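Local coordinates for hypothetical protein PH1109 (Pyrococcus horikoshii, PDB 2D5A) that is of unknown function but has a Rossmann-like CoA-binding domain and holds coenzyme A in this structure, at residues 26-31 with 81-86; 89-94 with 114-119; 39-44 with 130-135. One frame throughout, in Å; residues are numbered along the deposited sequence.

Contact 1: 26-31 with 81-86; sequences ALVGAS and VDLFVK. With COA (coenzyme A), chain B.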
loop_
_atom_site.group_PDB
_atom_site.type_symbol
_atom_site.label_atom_id
_atom_site.label_comp_id
_atom_site.label_asym_id
_atom_site.label_seq_id
_atom_site.Cartn_x
_atom_site.Cartn_y
_atom_site.Cartn_z
ATOM N N ALA A 26 -5.452 -0.114 -2.699
ATOM C CA ALA A 26 -6.330 -0.584 -1.572
ATOM C C ALA A 26 -5.479 -0.148 -0.400
ATOM O O ALA A 26 -4.369 -0.723 -0.213
ATOM C CB ALA A 26 -6.437 -2.064 -1.585
ATOM N N LEU A 27 -5.998 0.774 0.430
ATOM C CA LEU A 27 -5.197 1.318 1.547
ATOM C C LEU A 27 -5.784 0.647 2.811
ATOM O O LEU A 27 -6.848 0.965 3.339
ATOM C CB LEU A 27 -5.303 2.846 1.585
ATOM C CG LEU A 27 -4.247 3.537 2.533
ATOM C CD1 LEU A 27 -3.897 4.946 2.075
ATOM C CD2 LEU A 27 -4.846 3.596 4.028
ATOM N N VAL A 28 -4.956 -0.276 3.314
ATOM C CA VAL A 28 -5.465 -1.186 4.417
ATOM C C VAL A 28 -5.094 -0.608 5.754
ATOM O O VAL A 28 -3.925 -0.235 5.988
ATOM C CB VAL A 28 -4.773 -2.617 4.223
ATOM C CG1 VAL A 28 -5.171 -3.510 5.428
ATOM C CG2 VAL A 28 -5.171 -3.245 2.893
ATOM N N GLY A 29 -6.066 -0.511 6.648
ATOM C CA GLY A 29 -5.819 0.205 7.932
ATOM C C GLY A 29 -6.286 1.669 7.842
ATOM O O GLY A 29 -6.040 2.515 8.683
ATOM N N ALA A 30 -7.080 1.937 6.771
ATOM C CA ALA A 30 -7.605 3.308 6.643
ATOM C C ALA A 30 -8.363 3.727 7.909
ATOM O O ALA A 30 -9.067 2.918 8.492
ATOM C CB ALA A 30 -8.607 3.344 5.467
ATOM N N SER A 31 -8.323 5.021 8.222
ATOM C CA SER A 31 -8.945 5.500 9.469
ATOM C C SER A 31 -9.413 6.956 9.237
ATOM O O SER A 31 -8.733 7.734 8.506
ATOM C CB SER A 31 -7.870 5.581 10.575
ATOM O OG SER A 31 -8.424 6.235 11.729
ATOM N N VAL A 81 -1.516 -2.837 -2.901
ATOM C CA VAL A 81 -2.102 -2.893 -1.544
ATOM C C VAL A 81 -1.150 -2.177 -0.662
ATOM O O VAL A 81 -0.008 -2.701 -0.499
ATOM C CB VAL A 81 -2.341 -4.358 -1.178
ATOM C CG1 VAL A 81 -2.886 -4.401 0.259
ATOM C CG2 VAL A 81 -3.448 -4.997 -2.182
ATOM N N ASP A 82 -1.548 -1.042 -0.065
ATOM C CA ASP A 82 -0.637 -0.120 0.707
ATOM C C ASP A 82 -1.044 -0.417 2.158
ATOM O O ASP A 82 -2.168 -0.154 2.542
ATOM C CB ASP A 82 -0.959 1.294 0.246
ATOM C CG ASP A 82 -0.171 2.325 0.897
ATOM O OD1 ASP A 82 1.017 1.941 1.325
ATOM O OD2 ASP A 82 -0.534 3.495 1.008
ATOM N N LEU A 83 -0.096 -0.972 2.938
ATOM C CA LEU A 83 -0.442 -1.538 4.268
ATOM C C LEU A 83 -0.160 -0.620 5.419
ATOM O O LEU A 83 0.963 -0.134 5.527
ATOM C CB LEU A 83 0.370 -2.838 4.465
ATOM C CG LEU A 83 0.060 -3.944 3.456
ATOM C CD1 LEU A 83 1.235 -5.009 3.505
ATOM C CD2 LEU A 83 -1.348 -4.633 3.752
ATOM N N PHE A 84 -1.205 -0.270 6.200
ATOM C CA PHE A 84 -1.062 0.543 7.425
ATOM C C PHE A 84 -1.650 -0.301 8.611
ATOM O O PHE A 84 -2.469 0.190 9.412
ATOM C CB PHE A 84 -1.868 1.834 7.327
ATOM C CG PHE A 84 -1.206 2.888 6.455
ATOM C CD1 PHE A 84 -0.411 3.877 7.053
ATOM C CD2 PHE A 84 -1.410 2.890 5.092
ATOM C CE1 PHE A 84 0.191 4.916 6.270
ATOM C CE2 PHE A 84 -0.845 3.912 4.308
ATOM C CZ PHE A 84 -0.066 4.911 4.865
ATOM N N VAL A 85 -1.200 -1.541 8.688
ATOM C CA VAL A 85 -1.630 -2.381 9.799
ATOM C C VAL A 85 -0.394 -3.116 10.377
ATOM O O VAL A 85 0.589 -3.204 9.699
ATOM C CB VAL A 85 -2.627 -3.502 9.397
ATOM C CG1 VAL A 85 -4.028 -2.810 9.043
ATOM C CG2 VAL A 85 -2.180 -4.380 8.185
ATOM N N LYS A 86 -0.537 -3.613 11.591
ATOM C CA LYS A 86 0.610 -4.252 12.195
ATOM C C LYS A 86 1.069 -5.426 11.409
ATOM O O LYS A 86 0.349 -6.176 10.738
ATOM C CB LYS A 86 0.231 -4.626 13.635
ATOM C CG LYS A 86 0.194 -3.362 14.439
ATOM C CD LYS A 86 -0.579 -3.617 15.738
ATOM C CE LYS A 86 -0.069 -2.700 16.781
ATOM N NZ LYS A 86 -1.145 -2.456 17.826
HETATM N N1A COA B . -7.848 -4.461 9.054
HETATM C C2A COA B . -7.797 -3.178 8.731
HETATM N N3A COA B . -7.524 -2.216 9.613
HETATM C C4A COA B . -7.238 -2.574 10.875
HETATM C C5A COA B . -7.248 -3.915 11.256
HETATM C C6A COA B . -7.584 -4.874 10.315
HETATM N N6A COA B . -7.719 -6.170 10.636
HETATM N N7A COA B . -6.965 -3.942 12.561
HETATM C C8A COA B . -6.781 -2.694 12.990
HETATM N N9A COA B . -6.954 -1.850 11.961
HETATM C C1B COA B . -6.951 -0.380 12.019
HETATM C C2B COA B . -7.667 0.177 13.254
HETATM O O2B COA B . -9.055 0.366 12.975
HETATM C C3B COA B . -6.905 1.484 13.486
HETATM O O3B COA B . -7.626 2.659 13.102
HETATM P P3B COA B . -8.619 3.343 14.174
HETATM O O7A COA B . -9.371 4.464 13.295
HETATM O O8A COA B . -7.728 4.000 15.316
HETATM O O9A COA B . -9.510 2.261 14.669
HETATM C C4B COA B . -5.620 1.335 12.664
HETATM O O4B COA B . -5.585 -0.030 12.241
HETATM C C5B COA B . -4.391 1.620 13.532
HETATM O O5B COA B . -4.462 0.823 14.714
HETATM P P1A COA B . -3.130 0.265 15.458
HETATM O O1A COA B . -2.506 -0.753 14.581
HETATM O O2A COA B . -3.651 -0.136 16.787
HETATM O O3A COA B . -2.312 1.637 15.635
HETATM P P2A COA B . -0.779 1.759 16.142
HETATM O O4A COA B . -0.725 3.087 16.791
HETATM O O5A COA B . -0.438 0.506 16.855
HETATM O O6A COA B . 0.103 1.864 14.799
HETATM C CBP COA B . 0.447 1.152 12.547
HETATM C CCP COA B . 0.474 0.722 14.018
HETATM C CDP COA B . -0.871 1.815 12.140
HETATM C CEP COA B . 1.011 0.048 11.658
HETATM C CAP COA B . 1.473 2.301 12.497
HETATM O OAP COA B . 2.799 1.914 12.879
HETATM C C9P COA B . 1.611 2.991 11.138
HETATM O O9P COA B . 0.767 4.017 10.919
HETATM N N8P COA B . 2.602 2.666 10.303
HETATM C C7P COA B . 2.822 3.367 9.033
HETATM C C6P COA B . 3.681 4.593 9.373
HETATM C C5P COA B . 3.971 5.410 8.113
HETATM O O5P COA B . 4.413 4.733 7.032
HETATM N N4P COA B . 3.717 6.708 8.140
HETATM C C3P COA B . 3.931 7.525 6.939
HETATM C C2P COA B . 4.939 8.596 7.339
HETATM S S1P COA B . 5.160 9.741 5.934
HETATM O O HOH W 1 -3.705 2.475 10.256
#
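Val-28 is the residue of strand 24-28 most covered by segment 81-86. Three backbone hydrogen bonds join the segments, the last one from Phe-84 just past strand 80-83: Asp-82 N to Ala-26 O, Val-28 N to Asp-82 O at 2.9 Å, and Phe-84 N to Val-28 O at 2.7 Å. Val-28 can be followed outward. Its CB lies 4.0 Å from Leu-83 CD2. With CG1 anti to the backbone N (chi1 174°), the two methyls part: CG2 runs back to Val-81 CG1 at 3.7 Å, while CG1 reaches forward to Val-85 CG1 at 3.9 Å. A beta-branched residue thus fills both directions along the sheet. On the other face, Leu-27 CD2 lies 3.7 Å from Phe-84 CD2. Asp-82 stands beside Leu-27, its OD1 bonded to Gln-108.

As strand 24-28 ends, a type II turn from Leu-27 to Ala-30 places Gly-29 where a side chain would collide with Phe-84 O; its positive phi of 95° also suits glycine. Gly-29 CA stands 3.4 Å from N3A of coenzyme A. One water donates to both Gly-29 O and Phe-84 O.

Val-28 and Leu-83 face Tyr-93 of helix 90-100, whereas Leu-27 and Phe-84 are covered by helix 37-47; strand 51-55 flanks strand 24-28 on its far edge. The sheet thus lies between helices, as in a three-layer alpha/beta/alpha Rossmann-like fold.

Contact 2: 89-94 with 114-119; sequences LTMEYV and REASKK. With COA (coenzyme A), chain B.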
loop_
_atom_site.group_PDB
_atom_site.type_symbol
_atom_site.label_atom_id
_atom_site.label_comp_id
_atom_site.label_asym_id
_atom_site.label_seq_id
_atom_site.Cartn_x
_atom_site.Cartn_y
_atom_site.Cartn_z
ATOM N N LEU A 89 -0.860 -8.686 10.967
ATOM C CA LEU A 89 -2.131 -8.523 10.181
ATOM C C LEU A 89 -1.817 -8.529 8.700
ATOM O O LEU A 89 -2.672 -8.873 7.832
ATOM C CB LEU A 89 -2.774 -7.178 10.516
ATOM C CG LEU A 89 -3.680 -7.284 11.769
ATOM C CD1 LEU A 89 -2.807 -7.523 13.002
ATOM C CD2 LEU A 89 -4.347 -5.964 11.994
ATOM N N THR A 90 -0.564 -8.226 8.361
ATOM C CA THR A 90 -0.322 -8.148 6.913
ATOM C C THR A 90 -0.345 -9.459 6.164
ATOM O O THR A 90 -0.475 -9.457 4.932
ATOM C CB THR A 90 1.036 -7.429 6.544
ATOM O OG1 THR A 90 2.105 -8.264 7.055
ATOM C CG2 THR A 90 1.131 -6.048 7.155
ATOM N N MET A 91 -0.216 -10.606 6.838
ATOM C CA MET A 91 -0.168 -11.843 6.064
ATOM C C MET A 91 -1.494 -12.071 5.380
ATOM O O MET A 91 -1.605 -12.473 4.197
ATOM C CB MET A 91 0.168 -13.013 7.009
ATOM C CG MET A 91 -0.198 -14.377 6.420
ATOM S SD MET A 91 0.821 -14.608 4.948
ATOM C CE MET A 91 2.450 -14.407 5.765
ATOM N N GLU A 92 -2.543 -11.791 6.120
ATOM C CA GLU A 92 -3.893 -11.955 5.576
ATOM C C GLU A 92 -4.144 -11.046 4.385
ATOM O O GLU A 92 -4.730 -11.469 3.405
ATOM C CB GLU A 92 -4.855 -11.611 6.637
ATOM C CG GLU A 92 -4.835 -12.708 7.634
ATOM C CD GLU A 92 -5.261 -14.050 7.013
ATOM O OE1 GLU A 92 -6.104 -14.073 6.033
ATOM O OE2 GLU A 92 -4.785 -15.084 7.547
ATOM N N TYR A 93 -3.689 -9.823 4.504
ATOM C CA TYR A 93 -3.913 -8.822 3.454
ATOM C C TYR A 93 -3.074 -9.111 2.222
ATOM O O TYR A 93 -3.502 -8.828 1.091
ATOM C CB TYR A 93 -3.724 -7.365 4.001
ATOM C CG TYR A 93 -4.955 -6.993 4.790
ATOM C CD1 TYR A 93 -4.918 -6.868 6.191
ATOM C CD2 TYR A 93 -6.179 -6.824 4.142
ATOM C CE1 TYR A 93 -6.058 -6.561 6.958
ATOM C CE2 TYR A 93 -7.339 -6.548 4.867
ATOM C CZ TYR A 93 -7.294 -6.401 6.218
ATOM O OH TYR A 93 -8.372 -6.054 6.975
ATOM N N VAL A 94 -1.913 -9.757 2.419
ATOM C CA VAL A 94 -1.067 -10.139 1.274
ATOM C C VAL A 94 -1.736 -11.288 0.582
ATOM O O VAL A 94 -1.747 -11.384 -0.684
ATOM C CB VAL A 94 0.413 -10.545 1.795
ATOM C CG1 VAL A 94 1.094 -11.463 0.728
ATOM C CG2 VAL A 94 1.241 -9.283 1.966
ATOM N N ARG A 114 8.087 -10.724 7.431
ATOM C CA ARG A 114 8.826 -11.608 6.499
ATOM C C ARG A 114 8.054 -12.684 5.788
ATOM O O ARG A 114 8.207 -12.884 4.586
ATOM C CB ARG A 114 9.970 -12.242 7.271
ATOM C CG ARG A 114 11.126 -11.389 7.327
ATOM C CD ARG A 114 12.087 -12.202 8.112
ATOM N NE ARG A 114 11.397 -12.605 9.332
ATOM C CZ ARG A 114 11.896 -13.428 10.231
ATOM N NH1 ARG A 114 11.185 -13.721 11.317
ATOM N NH2 ARG A 114 13.101 -13.957 10.015
ATOM N N GLU A 115 7.262 -13.401 6.548
ATOM C CA GLU A 115 6.413 -14.434 6.037
ATOM C C GLU A 115 5.458 -13.788 4.954
ATOM O O GLU A 115 5.290 -14.312 3.837
ATOM C CB GLU A 115 5.593 -14.947 7.217
ATOM C CG GLU A 115 4.745 -16.183 6.980
ATOM C CD GLU A 115 5.502 -17.319 6.260
ATOM O OE1 GLU A 115 6.759 -17.461 6.468
ATOM O OE2 GLU A 115 4.828 -18.062 5.498
ATOM N N ALA A 116 4.808 -12.676 5.312
ATOM C CA ALA A 116 3.871 -12.086 4.305
ATOM C C ALA A 116 4.676 -11.762 3.015
ATOM O O ALA A 116 4.197 -11.979 1.879
ATOM C CB ALA A 116 3.198 -10.776 4.900
ATOM N N SER A 117 5.854 -11.147 3.204
ATOM C CA SER A 117 6.732 -10.791 2.091
ATOM C C SER A 117 7.032 -12.023 1.206
ATOM O O SER A 117 7.052 -11.928 -0.034
ATOM C CB SER A 117 8.037 -10.230 2.622
ATOM O OG SER A 117 8.806 -9.687 1.586
ATOM N N LYS A 118 7.239 -13.169 1.838
ATOM C CA LYS A 118 7.519 -14.422 1.115
ATOM C C LYS A 118 6.331 -14.905 0.262
ATOM O O LYS A 118 6.522 -15.288 -0.887
ATOM C CB LYS A 118 7.880 -15.541 2.117
ATOM C CG LYS A 118 8.388 -16.855 1.496
ATOM C CD LYS A 118 8.392 -17.896 2.662
ATOM C CE LYS A 118 8.891 -19.318 2.351
ATOM N NZ LYS A 118 8.326 -20.267 3.423
ATOM N N LYS A 119 5.118 -14.925 0.820
ATOM C CA LYS A 119 4.019 -15.344 0.014
ATOM C C LYS A 119 3.906 -14.363 -1.176
ATOM O O LYS A 119 3.634 -14.815 -2.289
ATOM C CB LYS A 119 2.696 -15.398 0.807
ATOM C CG LYS A 119 2.626 -16.361 1.997
ATOM C CD LYS A 119 2.810 -17.840 1.624
ATOM C CE LYS A 119 3.472 -18.635 2.795
ATOM N NZ LYS A 119 4.081 -19.934 2.318
HETATM N N1A COA B . -7.848 -4.461 9.054
HETATM C C2A COA B . -7.797 -3.178 8.731
HETATM N N3A COA B . -7.524 -2.216 9.613
HETATM C C4A COA B . -7.238 -2.574 10.875
HETATM C C5A COA B . -7.248 -3.915 11.256
HETATM C C6A COA B . -7.584 -4.874 10.315
HETATM N N6A COA B . -7.719 -6.170 10.636
HETATM N N7A COA B . -6.965 -3.942 12.561
HETATM C C8A COA B . -6.781 -2.694 12.990
HETATM N N9A COA B . -6.954 -1.850 11.961
HETATM C C1B COA B . -6.951 -0.380 12.019
HETATM C C2B COA B . -7.667 0.177 13.254
HETATM O O2B COA B . -9.055 0.366 12.975
HETATM C C3B COA B . -6.905 1.484 13.486
HETATM O O3B COA B . -7.626 2.659 13.102
HETATM P P3B COA B . -8.619 3.343 14.174
HETATM O O7A COA B . -9.371 4.464 13.295
HETATM O O8A COA B . -7.728 4.000 15.316
HETATM O O9A COA B . -9.510 2.261 14.669
HETATM C C4B COA B . -5.620 1.335 12.664
HETATM O O4B COA B . -5.585 -0.030 12.241
HETATM C C5B COA B . -4.391 1.620 13.532
HETATM O O5B COA B . -4.462 0.823 14.714
HETATM P P1A COA B . -3.130 0.265 15.458
HETATM O O1A COA B . -2.506 -0.753 14.581
HETATM O O2A COA B . -3.651 -0.136 16.787
HETATM O O3A COA B . -2.312 1.637 15.635
HETATM P P2A COA B . -0.779 1.759 16.142
HETATM O O4A COA B . -0.725 3.087 16.791
HETATM O O5A COA B . -0.438 0.506 16.855
HETATM O O6A COA B . 0.103 1.864 14.799
HETATM C CBP COA B . 0.447 1.152 12.547
HETATM C CCP COA B . 0.474 0.722 14.018
HETATM C CDP COA B . -0.871 1.815 12.140
HETATM C CEP COA B . 1.011 0.048 11.658
HETATM C CAP COA B . 1.473 2.301 12.497
HETATM O OAP COA B . 2.799 1.914 12.879
HETATM C C9P COA B . 1.611 2.991 11.138
HETATM O O9P COA B . 0.767 4.017 10.919
HETATM N N8P COA B . 2.602 2.666 10.303
HETATM C C7P COA B . 2.822 3.367 9.033
HETATM C C6P COA B . 3.681 4.593 9.373
HETATM C C5P COA B . 3.971 5.410 8.113
HETATM O O5P COA B . 4.413 4.733 7.032
HETATM N N4P COA B . 3.717 6.708 8.140
HETATM C C3P COA B . 3.931 7.525 6.939
HETATM C C2P COA B . 4.939 8.596 7.339
HETATM S S1P COA B . 5.160 9.741 5.934
#
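Ala-116 is the knot of this contact, its CB directed at helix 90-100 and met by three residues of that helix. Thr-90 OG1 touches the methyl at 3.5 Å, Met-91 CA lies 3.7 Å from Ala-116 CB, and Val-94 CG2 lies 3.8 Å from it. The other branch, Val-94 CG1, sits 3.3 Å from Ala-116 O. So small a side chain suits a place where the backbones come close, Met-91 CA and Ala-116 CA being 4.4 Å apart, although the short helix axes are 8.6 Å apart and nearly parallel at 10°. Phe-107 and Val-105 of strand 104-107 lie beneath this buried half.

Toward solvent the packing passes to long, flexible chains. Met-91, bent at chi2 (63°) and chi3, folds its thioether over the neighbouring helix, with SD 3.9 Å from Lys-119 CG. Lys-119 gives only its aliphatic stem, for its ammonium leads away to long, weak ion pairs with Glu-115 and Glu-122.

Thr-90 turns its methyl to Leu-83 and gives its hydroxyl to Pro-87 O, so that OG1 meets Ala-116 merely by packing. Tyr-93 gives its hydroxyl to N1A of coenzyme A. Between the two segments, then, cohesion comes from apolar and van der Waals contact; shape, more than directed bonding, sets the fit.

Contact 3: 39-44 with 130-135; sequences NIVMKY and NRCMMR. With COA (coenzyme A), chain B.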
loop_
_atom_site.group_PDB
_atom_site.type_symbol
_atom_site.label_atom_id
_atom_site.label_comp_id
_atom_site.label_asym_id
_atom_site.label_seq_id
_atom_site.Cartn_x
_atom_site.Cartn_y
_atom_site.Cartn_z
ATOM N N ASN A 39 -4.535 8.166 7.567
ATOM C CA ASN A 39 -5.504 9.201 7.123
ATOM C C ASN A 39 -4.742 10.246 6.321
ATOM O O ASN A 39 -5.161 10.745 5.251
ATOM C CB ASN A 39 -6.184 9.793 8.357
ATOM C CG ASN A 39 -7.168 10.875 8.000
ATOM O OD1 ASN A 39 -6.779 12.080 7.816
ATOM N ND2 ASN A 39 -8.454 10.514 7.944
ATOM N N ILE A 40 -3.601 10.654 6.892
ATOM C CA ILE A 40 -2.768 11.674 6.200
ATOM C C ILE A 40 -2.315 11.186 4.823
ATOM O O ILE A 40 -2.502 11.933 3.833
ATOM C CB ILE A 40 -1.431 11.924 7.005
ATOM C CG1 ILE A 40 -1.752 12.257 8.457
ATOM C CG2 ILE A 40 -0.608 13.082 6.332
ATOM C CD1 ILE A 40 -2.821 13.131 8.515
ATOM N N VAL A 41 -1.812 9.958 4.704
ATOM C CA VAL A 41 -1.332 9.482 3.398
ATOM C C VAL A 41 -2.547 9.290 2.433
ATOM O O VAL A 41 -2.418 9.539 1.254
ATOM C CB VAL A 41 -0.535 8.159 3.514
ATOM C CG1 VAL A 41 -0.197 7.502 2.148
ATOM C CG2 VAL A 41 0.854 8.454 4.319
ATOM N N MET A 42 -3.646 8.734 2.970
ATOM C CA MET A 42 -4.854 8.570 2.054
ATOM C C MET A 42 -5.291 9.939 1.489
ATOM O O MET A 42 -5.484 10.085 0.270
ATOM C CB MET A 42 -6.031 7.981 2.876
ATOM C CG MET A 42 -7.240 7.987 1.845
ATOM S SD MET A 42 -8.401 6.711 2.650
ATOM C CE MET A 42 -9.880 6.974 1.566
ATOM N N LYS A 43 -5.353 10.977 2.317
ATOM C CA LYS A 43 -5.739 12.280 1.760
ATOM C C LYS A 43 -4.698 12.732 0.688
ATOM O O LYS A 43 -5.003 13.238 -0.373
ATOM C CB LYS A 43 -5.664 13.283 2.919
ATOM C CG LYS A 43 -6.272 14.617 2.748
ATOM C CD LYS A 43 -6.117 15.347 4.184
ATOM C CE LYS A 43 -6.698 14.444 5.335
ATOM N NZ LYS A 43 -6.653 15.053 6.787
ATOM N N TYR A 44 -3.418 12.576 1.035
ATOM C CA TYR A 44 -2.390 12.982 0.067
ATOM C C TYR A 44 -2.497 12.192 -1.283
ATOM O O TYR A 44 -2.425 12.798 -2.378
ATOM C CB TYR A 44 -0.999 12.773 0.658
ATOM C CG TYR A 44 0.156 13.065 -0.278
ATOM C CD1 TYR A 44 0.632 12.095 -1.155
ATOM C CD2 TYR A 44 0.763 14.351 -0.256
ATOM C CE1 TYR A 44 1.708 12.319 -2.058
ATOM C CE2 TYR A 44 1.801 14.616 -1.130
ATOM C CZ TYR A 44 2.275 13.628 -2.013
ATOM O OH TYR A 44 3.348 13.912 -2.876
ATOM N N ASN A 130 9.484 -0.735 3.925
ATOM C CA ASN A 130 10.058 0.357 4.651
ATOM C C ASN A 130 10.090 1.695 3.925
ATOM O O ASN A 130 11.101 2.398 3.962
ATOM C CB ASN A 130 11.523 -0.011 5.120
ATOM C CG ASN A 130 11.988 0.834 6.395
ATOM O OD1 ASN A 130 13.198 1.013 6.631
ATOM N ND2 ASN A 130 11.030 1.362 7.172
ATOM N N ARG A 131 9.005 2.050 3.192
ATOM C CA ARG A 131 8.963 3.370 2.562
ATOM C C ARG A 131 7.505 3.838 2.709
ATOM O O ARG A 131 6.605 3.030 3.013
ATOM C CB ARG A 131 9.222 3.283 1.027
ATOM C CG ARG A 131 10.297 2.344 0.557
ATOM C CD ARG A 131 10.689 2.696 -0.963
ATOM N NE ARG A 131 11.580 1.657 -1.539
ATOM C CZ ARG A 131 12.655 1.964 -2.332
ATOM N NH1 ARG A 131 12.931 3.228 -2.567
ATOM N NH2 ARG A 131 13.358 0.987 -2.894
ATOM N N CYS A 132 7.308 5.112 2.492
ATOM C CA CYS A 132 6.004 5.654 2.548
ATOM C C CYS A 132 5.586 6.088 1.109
ATOM O O CYS A 132 6.383 6.743 0.437
ATOM C CB CYS A 132 6.006 6.861 3.430
ATOM S SG CYS A 132 4.446 7.820 3.396
ATOM N N MET A 133 4.315 5.818 0.684
ATOM C CA MET A 133 3.992 6.268 -0.685
ATOM C C MET A 133 4.047 7.752 -0.840
ATOM O O MET A 133 4.333 8.307 -1.949
ATOM C CB MET A 133 2.565 5.745 -1.035
ATOM C CG MET A 133 2.652 4.335 -1.330
ATOM S SD MET A 133 1.001 3.676 -2.072
ATOM C CE MET A 133 1.275 4.285 -3.821
ATOM N N MET A 134 3.611 8.449 0.209
ATOM C CA MET A 134 3.599 9.876 0.211
ATOM C C MET A 134 5.011 10.439 0.126
ATOM O O MET A 134 5.310 11.278 -0.687
ATOM C CB MET A 134 2.956 10.422 1.454
ATOM C CG MET A 134 3.007 12.037 1.652
ATOM S SD MET A 134 1.939 12.614 2.958
ATOM C CE MET A 134 3.100 12.087 4.451
ATOM N N ARG A 135 5.861 9.991 1.024
ATOM C CA ARG A 135 7.264 10.470 1.011
ATOM C C ARG A 135 7.986 10.107 -0.290
ATOM O O ARG A 135 8.711 10.948 -0.805
ATOM C CB ARG A 135 7.987 9.872 2.189
ATOM C CG ARG A 135 7.422 10.575 3.429
ATOM C CD ARG A 135 8.342 11.694 3.847
ATOM N NE ARG A 135 7.915 12.242 5.117
ATOM C CZ ARG A 135 7.106 13.291 5.245
ATOM N NH1 ARG A 135 6.627 13.913 4.151
ATOM N NH2 ARG A 135 6.791 13.742 6.476
HETATM N N1A COA B . -7.848 -4.461 9.054
HETATM C C2A COA B . -7.797 -3.178 8.731
HETATM N N3A COA B . -7.524 -2.216 9.613
HETATM C C4A COA B . -7.238 -2.574 10.875
HETATM C C5A COA B . -7.248 -3.915 11.256
HETATM C C6A COA B . -7.584 -4.874 10.315
HETATM N N6A COA B . -7.719 -6.170 10.636
HETATM N N7A COA B . -6.965 -3.942 12.561
HETATM C C8A COA B . -6.781 -2.694 12.990
HETATM N N9A COA B . -6.954 -1.850 11.961
HETATM C C1B COA B . -6.951 -0.380 12.019
HETATM C C2B COA B . -7.667 0.177 13.254
HETATM O O2B COA B . -9.055 0.366 12.975
HETATM C C3B COA B . -6.905 1.484 13.486
HETATM O O3B COA B . -7.626 2.659 13.102
HETATM P P3B COA B . -8.619 3.343 14.174
HETATM O O7A COA B . -9.371 4.464 13.295
HETATM O O8A COA B . -7.728 4.000 15.316
HETATM O O9A COA B . -9.510 2.261 14.669
HETATM C C4B COA B . -5.620 1.335 12.664
HETATM O O4B COA B . -5.585 -0.030 12.241
HETATM C C5B COA B . -4.391 1.620 13.532
HETATM O O5B COA B . -4.462 0.823 14.714
HETATM P P1A COA B . -3.130 0.265 15.458
HETATM O O1A COA B . -2.506 -0.753 14.581
HETATM O O2A COA B . -3.651 -0.136 16.787
HETATM O O3A COA B . -2.312 1.637 15.635
HETATM P P2A COA B . -0.779 1.759 16.142
HETATM O O4A COA B . -0.725 3.087 16.791
HETATM O O5A COA B . -0.438 0.506 16.855
HETATM O O6A COA B . 0.103 1.864 14.799
HETATM C CBP COA B . 0.447 1.152 12.547
HETATM C CCP COA B . 0.474 0.722 14.018
HETATM C CDP COA B . -0.871 1.815 12.140
HETATM C CEP COA B . 1.011 0.048 11.658
HETATM C CAP COA B . 1.473 2.301 12.497
HETATM O OAP COA B . 2.799 1.914 12.879
HETATM C C9P COA B . 1.611 2.991 11.138
HETATM O O9P COA B . 0.767 4.017 10.919
HETATM N N8P COA B . 2.602 2.666 10.303
HETATM C C7P COA B . 2.822 3.367 9.033
HETATM C C6P COA B . 3.681 4.593 9.373
HETATM C C5P COA B . 3.971 5.410 8.113
HETATM O O5P COA B . 4.413 4.733 7.032
HETATM N N4P COA B . 3.717 6.708 8.140
HETATM C C3P COA B . 3.931 7.525 6.939
HETATM C C2P COA B . 4.939 8.596 7.339
HETATM S S1P COA B . 5.160 9.741 5.934
#
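Met-134 lies across the ring of Tyr-44, and the meeting of these two side chains dominates the contact. Met-134 CG stands over the centre of one ring face, 3.6 Å from the centroid and only 11° off the normal, a CH-pi contact. SD follows obliquely, 4.2 Å from the same centroid, which adds a Met-aromatic interaction. Both side chains leave their helices with CG anti to the backbone N (chi1 174° for Met-134), and the methionine then stays extended until it bends at chi3, carrying CE to 3.5 Å from S1P of coenzyme A. The flexible thioether side chain can thus touch the ring with CG and SD and the ligand with CE.

Val-41, about one turn before Tyr-44 on the same helix, presents a single branch: CG2 lies 3.8 Å from Cys-132 SG and 4.1 Å from Met-134 CB. Cys-132 is the N-cap of helix 133-141, its SG accepting a long but straight bond from Arg-135 N (3.5 Å, 171°). The same sulfur lies 3.3 Å from S1P, which also sits over one face of the Arg-135 guanidinium, toward its rim.

The phenol hydroxyl of Tyr-44 is bonded to His-137, and its ring stacks with His-48. Helix 37-47, with Val-41 resting on Phe-84 and Met-42 on strand 51-55, meets the start of helix 133-141 just beyond strand 126-129, on one side of the parallel sheet.

In the fold
The contacts trace a Rossmann-like domain from its sheet outward. Contact 1 joins two adjacent inner strands of the five-stranded parallel sheet; contact 2 pairs helices 90-100 and 114-122 on one side, and contact 3 brings helix 37-47 to helix 133-141 on the other. Their centres lie about 13 Å (1 to 2), 10 Å (1 to 3) and 20 Å (2 to 3) apart. Contact 1 touches both others, whereas contacts 2 and 3 do not meet. Along the chain, contact 2 follows contact 1 and nests inside contact 3, whose segments alternate with those of contact 1. Coenzyme A runs from its adenine beside contacts 1 and 2 to its sulfur at contact 3, so segments far apart in sequence together form its binding site.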